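Local coordinates for protein tRNA (Adenine(22)-N(1))-methyltransferase (PDB 6QE6) that probably methylates N1 of adenine 22 in tRNA, and binds S-adenosyl-homocysteine, the product left by its methyl donor, at residues 200-203 with 204-207; 229-232 with 233-237. All blocks are in the same frame, centred on the assembly; numbering follows the deposited sequence.

Contact 1 (200-203 with 204-207); sequences SLYI and SYLE
Tyr202 and Leu206, one turn apart on the first two turns of helix 200-217, form a CH-pi contact. This helix and helix 225-244 make up the antiparallel coiled-coil-like arm that follows the Rossmann-like methyltransferase sheet. The methyl CD1 of Leu206 sits over one face of the Tyr202 ring, 4.0 Å from its centroid and displaced toward the rim at CE2. Tyr202 CG is anti to the backbone N (chi1 -170°), beside the carbonyl carbon and so toward the turn that carries Leu206. A flat ring suits this buried place, for Phe161, Phe196 and Tyr240 also meet it, while its OH is hydrogen-bonded to Phe190 O.

Beneath them runs regular i to i+4 bonding, with Leu206 N donating to Tyr202 O at 2.9 Å. Ile203 O accepts Glu207 N at 2.9 Å, nearly straight at the hydrogen (167°), and the two side chains lie alongside, pointing the same way. Ile203, branched and apolar, suits the inter-helix surface, packing on Ile244 as Leu206 does on Ile237 and Ile241. Glu207 carries its carboxylate to the partly exposed edge of the helix pair, where OE1 forms a salt bridge with Arg238; Glu207 OE2, in a long, weak ion pair with Arg245, rests 3.8 Å from Ile203 CG2.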
# COMPACT_ATOMS: atom_id res chain seq x y z
N SER A 200 8.30 7.97 16.51
CA SER A 200 8.71 9.37 16.41
C SER A 200 8.70 9.88 14.98
O SER A 200 8.44 11.07 14.75
CB SER A 200 10.09 9.57 17.04
OG SER A 200 10.92 8.44 16.85
N LEU A 201 8.98 9.03 13.99
CA LEU A 201 8.89 9.48 12.61
C LEU A 201 7.47 9.93 12.27
O LEU A 201 7.26 11.06 11.79
CB LEU A 201 9.37 8.38 11.66
CG LEU A 201 9.39 8.71 10.15
CD1 LEU A 201 10.42 9.79 9.83
CD2 LEU A 201 9.64 7.47 9.30
N TYR A 202 6.48 9.08 12.55
CA TYR A 202 5.09 9.38 12.19
C TYR A 202 4.53 10.52 13.03
O TYR A 202 3.77 11.36 12.53
CB TYR A 202 4.23 8.11 12.34
CG TYR A 202 2.84 8.21 11.79
CD1 TYR A 202 2.59 8.81 10.57
CD2 TYR A 202 1.75 7.68 12.49
CE1 TYR A 202 1.31 8.90 10.06
CE2 TYR A 202 0.45 7.76 11.98
CZ TYR A 202 0.24 8.38 10.77
OH TYR A 202 -1.03 8.47 10.25
N ILE A 203 4.86 10.56 14.32
CA ILE A 203 4.40 11.67 15.14
C ILE A 203 4.97 12.98 14.61
O ILE A 203 4.25 13.98 14.50
CB ILE A 203 4.77 11.43 16.62
CG1 ILE A 203 3.98 10.25 17.17
CG2 ILE A 203 4.49 12.67 17.43
CD1 ILE A 203 4.48 9.75 18.51
N SER A 204 6.24 12.97 14.22
CA SER A 204 6.86 14.17 13.66
C SER A 204 6.11 14.63 12.42
O SER A 204 5.78 15.82 12.28
CB SER A 204 8.32 13.87 13.34
OG SER A 204 8.92 15.04 12.84
N TYR A 205 5.80 13.69 11.52
CA TYR A 205 5.02 14.00 10.33
C TYR A 205 3.66 14.62 10.69
O TYR A 205 3.20 15.56 10.03
CB TYR A 205 4.84 12.74 9.50
CG TYR A 205 3.95 12.92 8.29
CD1 TYR A 205 4.49 13.32 7.07
CD2 TYR A 205 2.59 12.69 8.37
CE1 TYR A 205 3.69 13.49 5.96
CE2 TYR A 205 1.78 12.87 7.27
CZ TYR A 205 2.34 13.26 6.07
OH TYR A 205 1.53 13.43 4.96
N LEU A 206 3.00 14.09 11.73
CA LEU A 206 1.66 14.56 12.08
C LEU A 206 1.70 15.94 12.71
O LEU A 206 0.80 16.75 12.49
CB LEU A 206 0.97 13.56 13.01
CG LEU A 206 0.57 12.24 12.37
CD1 LEU A 206 0.00 11.28 13.41
CD2 LEU A 206 -0.45 12.53 11.27
N GLU A 207 2.72 16.22 13.53
CA GLU A 207 2.89 17.58 14.02
C GLU A 207 3.15 18.54 12.86
O GLU A 207 2.62 19.66 12.85
CB GLU A 207 4.02 17.64 15.06
CG GLU A 207 3.93 16.51 16.07
CD GLU A 207 3.83 16.94 17.54
OE1 GLU A 207 3.00 17.83 17.85
OE2 GLU A 207 4.55 16.36 18.38

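Contact 2 (229-232 with 233-237); sequences EIQN and RINKI
Residues 229-232 and 233-237 are successive turns of one alpha helix, and four i to i+4 backbone bonds join them. Arg233 N reaches Glu229 O at 2.8 Å, and the bonds from Ile234 N to Ile230 O and from Lys236 N to Asn232 O are of similar length. The remaining link, from Asn235 N to Gln231 O, is longer at 3.3 Å and weak. Its acceptor is also approached by the Asn235 side chain: with CG beside the backbone N (chi1 -67°), the amide folds back along the helix and brings CG to 3.4 Å from Gln231 O. ND2 is equally near that oxygen, but the angle is too poor for a hydrogen bond.

The turns belong to helix 225-244, the last of the chain, which packs against helix 200-217 as the returning half of a helical hairpin. Ile230 and Ile234, four residues apart, supply part of its apolar stripe: Ile230 CG2 and Ile234 CD1 approach loosely at 4.4 Å, while Ile230 also meets Ile216 and Leu217, and Ile234 meets Leu213. Branched hydrocarbon side chains suit this face, which packs against the aliphatic side chains of helix 200-217.

Arg233 and Lys236 suit another flank, facing helix 185-190. Arg233 starts beside the preceding turn, its CB 3.5 Å from Ile230 O, and its long chain, bent at chi2 (-69°), then leads the guanidinium away to a salt bridge between NH2 and Glu189 OE2. Lys236 keeps its CB 3.5 Å from Asn232 O, and its NZ makes a long, weak ion pair with Glu189 OE1.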
# COMPACT_ATOMS: atom_id res chain seq x y z
N GLU A 229 -13.76 22.42 9.18
CA GLU A 229 -13.22 21.09 8.88
C GLU A 229 -11.73 21.00 9.20
O GLU A 229 -11.27 20.00 9.76
CB GLU A 229 -13.47 20.76 7.40
CG GLU A 229 -14.96 20.54 7.10
CD GLU A 229 -15.29 20.51 5.62
OE1 GLU A 229 -16.47 20.21 5.30
OE2 GLU A 229 -14.40 20.79 4.79
N ILE A 230 -10.97 22.05 8.86
CA ILE A 230 -9.54 22.08 9.13
C ILE A 230 -9.27 22.16 10.63
O ILE A 230 -8.37 21.49 11.15
CB ILE A 230 -8.88 23.24 8.38
CG1 ILE A 230 -8.83 22.94 6.88
CG2 ILE A 230 -7.48 23.49 8.90
CD1 ILE A 230 -8.56 24.14 6.04
N GLN A 231 -10.05 22.98 11.34
CA GLN A 231 -9.97 23.04 12.80
C GLN A 231 -10.23 21.67 13.43
O GLN A 231 -9.62 21.31 14.44
CB GLN A 231 -10.96 24.08 13.32
CG GLN A 231 -10.98 24.26 14.84
CD GLN A 231 -9.92 25.25 15.34
OE1 GLN A 231 -8.74 24.90 15.48
NE2 GLN A 231 -10.35 26.50 15.61
N ASN A 232 -11.15 20.90 12.84
CA ASN A 232 -11.46 19.58 13.38
C ASN A 232 -10.37 18.57 13.03
O ASN A 232 -10.01 17.73 13.86
CB ASN A 232 -12.83 19.10 12.89
CG ASN A 232 -13.92 19.31 13.92
OD1 ASN A 232 -14.95 19.94 13.64
ND2 ASN A 232 -13.69 18.81 15.14
N ARG A 233 -9.84 18.64 11.81
CA ARG A 233 -8.71 17.80 11.44
C ARG A 233 -7.58 17.95 12.46
O ARG A 233 -7.09 16.95 13.01
CB ARG A 233 -8.25 18.14 10.02
CG ARG A 233 -7.78 16.96 9.17
CD ARG A 233 -6.48 16.42 9.71
NE ARG A 233 -5.56 15.78 8.75
CZ ARG A 233 -5.65 14.53 8.29
NH1 ARG A 233 -4.73 14.06 7.46
NH2 ARG A 233 -6.67 13.75 8.66
N ILE A 234 -7.20 19.20 12.78
CA ILE A 234 -6.11 19.45 13.72
C ILE A 234 -6.37 18.77 15.05
O ILE A 234 -5.49 18.10 15.61
CB ILE A 234 -5.89 20.96 13.93
CG1 ILE A 234 -5.11 21.57 12.78
CG2 ILE A 234 -5.14 21.21 15.24
CD1 ILE A 234 -5.28 23.05 12.66
N ASN A 235 -7.58 18.94 15.59
CA ASN A 235 -7.92 18.34 16.88
C ASN A 235 -7.93 16.83 16.82
O ASN A 235 -7.55 16.17 17.79
CB ASN A 235 -9.28 18.84 17.37
CG ASN A 235 -9.28 20.31 17.71
OD1 ASN A 235 -8.22 20.90 17.97
ND2 ASN A 235 -10.46 20.92 17.71
N LYS A 236 -8.36 16.25 15.69
CA LYS A 236 -8.29 14.80 15.55
C LYS A 236 -6.85 14.33 15.60
O LYS A 236 -6.53 13.37 16.32
CB LYS A 236 -9.01 14.36 14.28
CG LYS A 236 -10.44 13.89 14.55
CD LYS A 236 -11.42 14.16 13.40
CE LYS A 236 -10.94 13.58 12.09
NZ LYS A 236 -12.02 13.58 11.05
N ILE A 237 -5.95 15.03 14.88
CA ILE A 237 -4.54 14.66 14.86
C ILE A 237 -3.96 14.75 16.26
O ILE A 237 -3.23 13.85 16.72
CB ILE A 237 -3.75 15.56 13.89
CG1 ILE A 237 -4.26 15.43 12.45
CG2 ILE A 237 -2.27 15.24 13.95
CD1 ILE A 237 -3.50 16.31 11.47

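How the contacts relate
Following the chain, the central sheet and the short helices 185-190 and 193-196 come before contact 1, which occupies the beginning of helix 200-217. The chain runs on to the end of that helix, turns, and enters helix 225-244, whose middle holds contact 2. Each contact joins consecutive turns and so closes no long loop; the two are in series, neither enclosing nor crossing the other. Their centres lie about 16 Å apart, yet they meet where Leu206 O approaches Ile237 CG2 at 3.7 Å, a packing contact between the two helices. Phe190 of helix 185-190 is a common neighbour, meeting Tyr202 from contact 1 and both Arg233 and Ile237 from contact 2.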